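Local structure of hypothetical sugar kinase (Cytophaga hutchinsonii, 3R8E) at residues D228-G233 / F274-P279; S251-V256 / E287-Y292. The protein probably phosphorylates a sugar, as a putative kinase of the ROK family built on the ribonuclease H-like fold. All blocks are in the same frame, centred on the assembly; numbering follows the deposited sequence.

Contact 1: D228-G233 / F274-P279; sequences DHAAQG and FDYFVP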
loop_
_atom_site.group_PDB
_atom_site.type_symbol
_atom_site.label_atom_id
_atom_site.label_comp_id
_atom_site.label_asym_id
_atom_site.label_seq_id
_atom_site.Cartn_x
_atom_site.Cartn_y
_atom_site.Cartn_z
ATOM N N ASP A 228 26.366 11.228 -15.879
ATOM C CA ASP A 228 27.762 11.318 -16.335
ATOM C C ASP A 228 28.490 12.502 -15.688
ATOM O O ASP A 228 29.649 12.358 -15.303
ATOM C CB ASP A 228 27.845 11.401 -17.871
ATOM C CG ASP A 228 27.564 10.093 -18.601
ATOM O OD1 ASP A 228 27.622 9.018 -17.953
ATOM O OD2 ASP A 228 27.294 10.142 -19.821
ATOM N N HIS A 229 27.801 13.646 -15.527
ATOM C CA HIS A 229 28.362 14.838 -14.892
ATOM C C HIS A 229 28.475 14.659 -13.374
ATOM O O HIS A 229 29.391 15.217 -12.771
ATOM C CB HIS A 229 27.541 16.083 -15.243
ATOM C CG HIS A 229 27.766 16.558 -16.645
ATOM N ND1 HIS A 229 27.269 15.861 -17.733
ATOM C CD2 HIS A 229 28.423 17.652 -17.093
ATOM C CE1 HIS A 229 27.646 16.546 -18.800
ATOM N NE2 HIS A 229 28.335 17.635 -18.464
ATOM N N ALA A 230 27.567 13.865 -12.762
ATOM C CA ALA A 230 27.603 13.562 -11.328
ATOM C C ALA A 230 28.811 12.668 -11.013
ATOM O O ALA A 230 29.454 12.849 -9.976
ATOM C CB ALA A 230 26.305 12.883 -10.896
ATOM N N ALA A 231 29.133 11.735 -11.942
ATOM C CA ALA A 231 30.274 10.810 -11.881
ATOM C C ALA A 231 31.601 11.569 -11.863
ATOM O O ALA A 231 32.566 11.103 -11.255
ATOM C CB ALA A 231 30.240 9.867 -13.076
ATOM N N GLN A 232 31.636 12.745 -12.527
ATOM C CA GLN A 232 32.798 13.631 -12.618
ATOM C C GLN A 232 32.972 14.463 -11.334
ATOM O O GLN A 232 34.046 15.028 -11.115
ATOM C CB GLN A 232 32.689 14.554 -13.846
ATOM C CG GLN A 232 32.751 13.834 -15.201
ATOM C CD GLN A 232 34.075 13.150 -15.471
ATOM O OE1 GLN A 232 35.150 13.759 -15.420
ATOM N NE2 GLN A 232 34.018 11.865 -15.790
ATOM N N GLY A 233 31.923 14.526 -10.510
ATOM C CA GLY A 233 31.938 15.237 -9.237
ATOM C C GLY A 233 31.278 16.602 -9.216
ATOM O O GLY A 233 31.512 17.369 -8.277
ATOM N N PHE A 274 21.842 5.110 -10.281
ATOM C CA PHE A 274 21.658 4.342 -9.043
ATOM C C PHE A 274 22.587 4.823 -7.919
ATOM O O PHE A 274 22.106 5.203 -6.858
ATOM C CB PHE A 274 21.910 2.846 -9.324
ATOM C CG PHE A 274 21.558 1.881 -8.215
ATOM C CD1 PHE A 274 22.481 1.577 -7.218
ATOM C CD2 PHE A 274 20.327 1.236 -8.197
ATOM C CE1 PHE A 274 22.159 0.674 -6.198
ATOM C CE2 PHE A 274 20.011 0.327 -7.184
ATOM C CZ PHE A 274 20.928 0.053 -6.192
ATOM N N ASP A 275 23.909 4.858 -8.171
ATOM C CA ASP A 275 24.907 5.238 -7.172
ATOM C C ASP A 275 24.751 6.663 -6.621
ATOM O O ASP A 275 25.220 6.930 -5.512
ATOM C CB ASP A 275 26.323 5.078 -7.754
ATOM C CG ASP A 275 26.693 3.655 -8.142
ATOM O OD1 ASP A 275 26.042 2.707 -7.634
ATOM O OD2 ASP A 275 27.653 3.486 -8.927
ATOM N N TYR A 276 24.099 7.565 -7.373
ATOM C CA TYR A 276 23.975 8.968 -6.978
ATOM C C TYR A 276 22.651 9.290 -6.258
ATOM O O TYR A 276 22.633 10.243 -5.474
ATOM C CB TYR A 276 24.186 9.879 -8.203
ATOM C CG TYR A 276 25.364 9.420 -9.040
ATOM C CD1 TYR A 276 26.666 9.503 -8.549
ATOM C CD2 TYR A 276 25.168 8.780 -10.259
ATOM C CE1 TYR A 276 27.745 9.001 -9.273
ATOM C CE2 TYR A 276 26.240 8.271 -10.991
ATOM C CZ TYR A 276 27.526 8.383 -10.493
ATOM O OH TYR A 276 28.583 7.875 -11.207
ATOM N N PHE A 277 21.573 8.512 -6.481
ATOM C CA PHE A 277 20.305 8.786 -5.788
ATOM C C PHE A 277 19.989 7.759 -4.672
ATOM O O PHE A 277 19.252 8.099 -3.748
ATOM C CB PHE A 277 19.114 8.918 -6.766
ATOM C CG PHE A 277 18.603 7.673 -7.454
ATOM C CD1 PHE A 277 17.734 6.803 -6.802
ATOM C CD2 PHE A 277 18.887 7.435 -8.792
ATOM C CE1 PHE A 277 17.237 5.670 -7.449
ATOM C CE2 PHE A 277 18.387 6.301 -9.440
ATOM C CZ PHE A 277 17.567 5.422 -8.760
ATOM N N VAL A 278 20.536 6.525 -4.744
ATOM C CA VAL A 278 20.258 5.480 -3.737
ATOM C C VAL A 278 20.768 5.887 -2.313
ATOM O O VAL A 278 20.022 5.625 -1.371
ATOM C CB VAL A 278 20.750 4.068 -4.180
ATOM C CG1 VAL A 278 20.709 3.053 -3.034
ATOM C CG2 VAL A 278 19.907 3.564 -5.350
ATOM N N PRO A 279 21.932 6.559 -2.090
ATOM C CA PRO A 279 22.299 6.920 -0.706
ATOM C C PRO A 279 21.213 7.727 0.016
ATOM O O PRO A 279 20.861 7.361 1.134
ATOM C CB PRO A 279 23.587 7.729 -0.879
ATOM C CG PRO A 279 24.179 7.197 -2.123
ATOM C CD PRO A 279 23.004 6.958 -3.029
#

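Contact 2: S251-V256 / E287-Y292; sequences SLVNIV and EHLPTY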
loop_
_atom_site.group_PDB
_atom_site.type_symbol
_atom_site.label_atom_id
_atom_site.label_comp_id
_atom_site.label_asym_id
_atom_site.label_seq_id
_atom_site.Cartn_x
_atom_site.Cartn_y
_atom_site.Cartn_z
ATOM N N SER A 251 8.451 8.054 -0.715
ATOM C CA SER A 251 7.314 7.278 -1.231
ATOM C C SER A 251 7.477 5.790 -0.895
ATOM O O SER A 251 6.487 5.125 -0.575
ATOM C CB SER A 251 7.135 7.483 -2.730
ATOM O OG SER A 251 6.404 8.678 -2.955
ATOM N N LEU A 252 8.725 5.276 -0.916
ATOM C CA LEU A 252 8.988 3.879 -0.550
ATOM C C LEU A 252 8.659 3.638 0.929
ATOM O O LEU A 252 8.168 2.563 1.252
ATOM C CB LEU A 252 10.431 3.447 -0.880
ATOM C CG LEU A 252 10.669 3.082 -2.357
ATOM C CD1 LEU A 252 12.153 3.093 -2.698
ATOM C CD2 LEU A 252 10.033 1.730 -2.716
ATOM N N VAL A 253 8.849 4.656 1.808
ATOM C CA VAL A 253 8.463 4.556 3.230
ATOM C C VAL A 253 6.967 4.211 3.308
ATOM O O VAL A 253 6.576 3.286 4.028
ATOM C CB VAL A 253 8.797 5.858 4.011
ATOM C CG1 VAL A 253 8.017 5.946 5.331
ATOM C CG2 VAL A 253 10.301 5.971 4.259
ATOM N N ASN A 254 6.142 4.924 2.520
ATOM C CA ASN A 254 4.697 4.695 2.494
ATOM C C ASN A 254 4.328 3.327 1.923
ATOM O O ASN A 254 3.434 2.681 2.469
ATOM C CB ASN A 254 3.981 5.803 1.722
ATOM C CG ASN A 254 3.930 7.102 2.473
ATOM O OD1 ASN A 254 4.202 7.155 3.672
ATOM N ND2 ASN A 254 3.580 8.181 1.786
ATOM N N ILE A 255 4.997 2.885 0.838
ATOM C CA ILE A 255 4.740 1.577 0.215
ATOM C C ILE A 255 5.089 0.471 1.213
ATOM O O ILE A 255 4.306 -0.455 1.407
ATOM C CB ILE A 255 5.519 1.414 -1.122
ATOM C CG1 ILE A 255 5.038 2.442 -2.161
ATOM C CG2 ILE A 255 5.400 -0.014 -1.678
ATOM C CD1 ILE A 255 6.053 2.748 -3.270
ATOM N N VAL A 256 6.251 0.593 1.863
ATOM C CA VAL A 256 6.713 -0.395 2.838
ATOM C C VAL A 256 5.738 -0.458 4.037
ATOM O O VAL A 256 5.415 -1.555 4.482
ATOM C CB VAL A 256 8.168 -0.079 3.262
ATOM C CG1 VAL A 256 8.564 -0.833 4.519
ATOM C CG2 VAL A 256 9.130 -0.399 2.123
ATOM N N GLU A 287 15.552 6.966 8.200
ATOM C CA GLU A 287 15.027 8.065 9.018
ATOM C C GLU A 287 13.586 7.834 9.474
ATOM O O GLU A 287 13.246 8.196 10.600
ATOM C CB GLU A 287 15.075 9.390 8.243
ATOM C CG GLU A 287 16.409 10.119 8.316
ATOM C CD GLU A 287 16.565 11.347 7.433
ATOM O OE1 GLU A 287 15.559 11.805 6.844
ATOM O OE2 GLU A 287 17.704 11.858 7.340
ATOM N N HIS A 288 12.736 7.268 8.594
ATOM C CA HIS A 288 11.305 7.125 8.859
ATOM C C HIS A 288 10.824 5.708 9.206
ATOM O O HIS A 288 9.688 5.571 9.662
ATOM C CB HIS A 288 10.507 7.633 7.651
ATOM C CG HIS A 288 10.760 9.075 7.331
ATOM N ND1 HIS A 288 10.252 10.088 8.119
ATOM C CD2 HIS A 288 11.455 9.623 6.309
ATOM C CE1 HIS A 288 10.647 11.216 7.552
ATOM N NE2 HIS A 288 11.381 10.985 6.466
ATOM N N LEU A 289 11.635 4.669 8.969
ATOM C CA LEU A 289 11.213 3.301 9.265
ATOM C C LEU A 289 11.998 2.689 10.421
ATOM O O LEU A 289 13.216 2.849 10.465
ATOM C CB LEU A 289 11.349 2.382 8.033
ATOM C CG LEU A 289 10.473 2.697 6.808
ATOM C CD1 LEU A 289 11.001 1.978 5.584
ATOM C CD2 LEU A 289 8.992 2.349 7.053
ATOM N N PRO A 290 11.339 1.900 11.305
ATOM C CA PRO A 290 12.084 1.222 12.382
ATOM C C PRO A 290 12.936 0.066 11.838
ATOM O O PRO A 290 12.776 -0.339 10.679
ATOM C CB PRO A 290 10.980 0.726 13.322
ATOM C CG PRO A 290 9.787 0.558 12.449
ATOM C CD PRO A 290 9.892 1.604 11.376
ATOM N N THR A 291 13.820 -0.486 12.686
ATOM C CA THR A 291 14.753 -1.564 12.314
ATOM C C THR A 291 14.026 -2.852 11.853
ATOM O O THR A 291 14.614 -3.622 11.080
ATOM C CB THR A 291 15.754 -1.855 13.437
ATOM O OG1 THR A 291 15.059 -2.196 14.629
ATOM C CG2 THR A 291 16.701 -0.687 13.689
ATOM N N TYR A 292 12.760 -3.065 12.285
ATOM C CA TYR A 292 11.950 -4.204 11.829
ATOM C C TYR A 292 11.997 -4.326 10.290
ATOM O O TYR A 292 12.134 -5.429 9.766
ATOM C CB TYR A 292 10.481 -4.078 12.306
ATOM C CG TYR A 292 9.552 -5.054 11.614
ATOM C CD1 TYR A 292 9.589 -6.414 11.913
ATOM C CD2 TYR A 292 8.686 -4.630 10.605
ATOM C CE1 TYR A 292 8.772 -7.324 11.246
ATOM C CE2 TYR A 292 7.875 -5.534 9.919
ATOM C CZ TYR A 292 7.919 -6.879 10.247
ATOM O OH TYR A 292 7.147 -7.784 9.563
#

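Contact 1: D228-G233 / F274-P279
Tyr276 lays its ring against the last turn of helix 223-231, where Ala230 and Ala231 are the two residues it touches. An aromatic side chain from the first turns of helix 274-288 thus packs on the C-terminal end of helix 223-231. The main interaction is a CH-pi contact: the methyl CB of Ala230 stands over one face of the Tyr276 ring, 4.2 Å from its centroid and 15° off the ring normal. It sits offset toward the rim, with CG of Tyr276 as its nearest ring atom at 4.0 Å. The phenol ring is carried out to the helix by a first torsion of -44°, which sets CG opposite the carbonyl carbon and beside the backbone N.

The far end of the ring makes the remaining van der Waals contacts. Tyr276 OH comes to 3.2 Å from Ala231 CB, and Tyr276 CZ lies 3.9 Å from Ala231 CA, the backbone here meeting the ring obliquely. No hydrogen bond joins the two segments. Just beyond the alanines, Gly233 closes the helix in a Schellman motif.

Helix 235-259 also packs here, with Ala237 and Trp241 against Ala230 and Leu238 against Tyr276, while Phe274 and Val278 face strands 263-267 and 298-301.

Contact 2: S251-V256 / E287-Y292
Val253 and Leu289 come together through their first torsions: chi1 of 162° swings Val253 CG1 away from the backbone N, whereas CG of Leu289 lies anti to the carbonyl carbon (chi1 -64°). With these torsions the side chains run past each other in opposite directions, and Val253 CG1 meets Leu289 CD2 at 4.1 Å. The same leucine branch also rests 4.0 Å from Val253 O. Its other methyl, Leu289 CD1, reaches 3.9 Å from Val256 CG1, one helical turn further on, so the fork of the leucine bridges both valines of helix 235-259.

His288 adds its CB, which lies 3.8 Å from each of CG1 and CG2 of Val253; the two side chains cross at about a right angle. An alanine in place of Val253 removes both methyls that meet His288 CB and would probably open a gap there and beside Leu289 CD2.

Met285 and Tyr293 also pack on Val256, and Leu181 of the second subunit touches both Val253 and His288. With no hydrogen bond or salt bridge across the segments, the contact rests on van der Waals contacts of two valines with a leucine and the CB of a histidine, which hold the turn between helices 274-288 and 291-294 against helix 235-259 at the subunit interface.

How the contacts relate
Contacts 1 and 2 lie 23 Å apart between centres, their nearest atoms about 7 Å from each other without touching. Helix 274-288 links them: its first turns belong to contact 1, and its last residues, with the turn after them, belong to contact 2. Helix 223-231, used in contact 1, is followed in the chain by helix 235-259, used in contact 2. The segments alternate in sequence, 228-233, 251-256, 274-279 and 287-292, with strand 263-267 of the five-stranded mixed sheet between the middle two. Together they set helix 274-288 against two helices that precede it, 223-231 near its start and 235-259 at its end, but only contact 2 is touched by the second subunit.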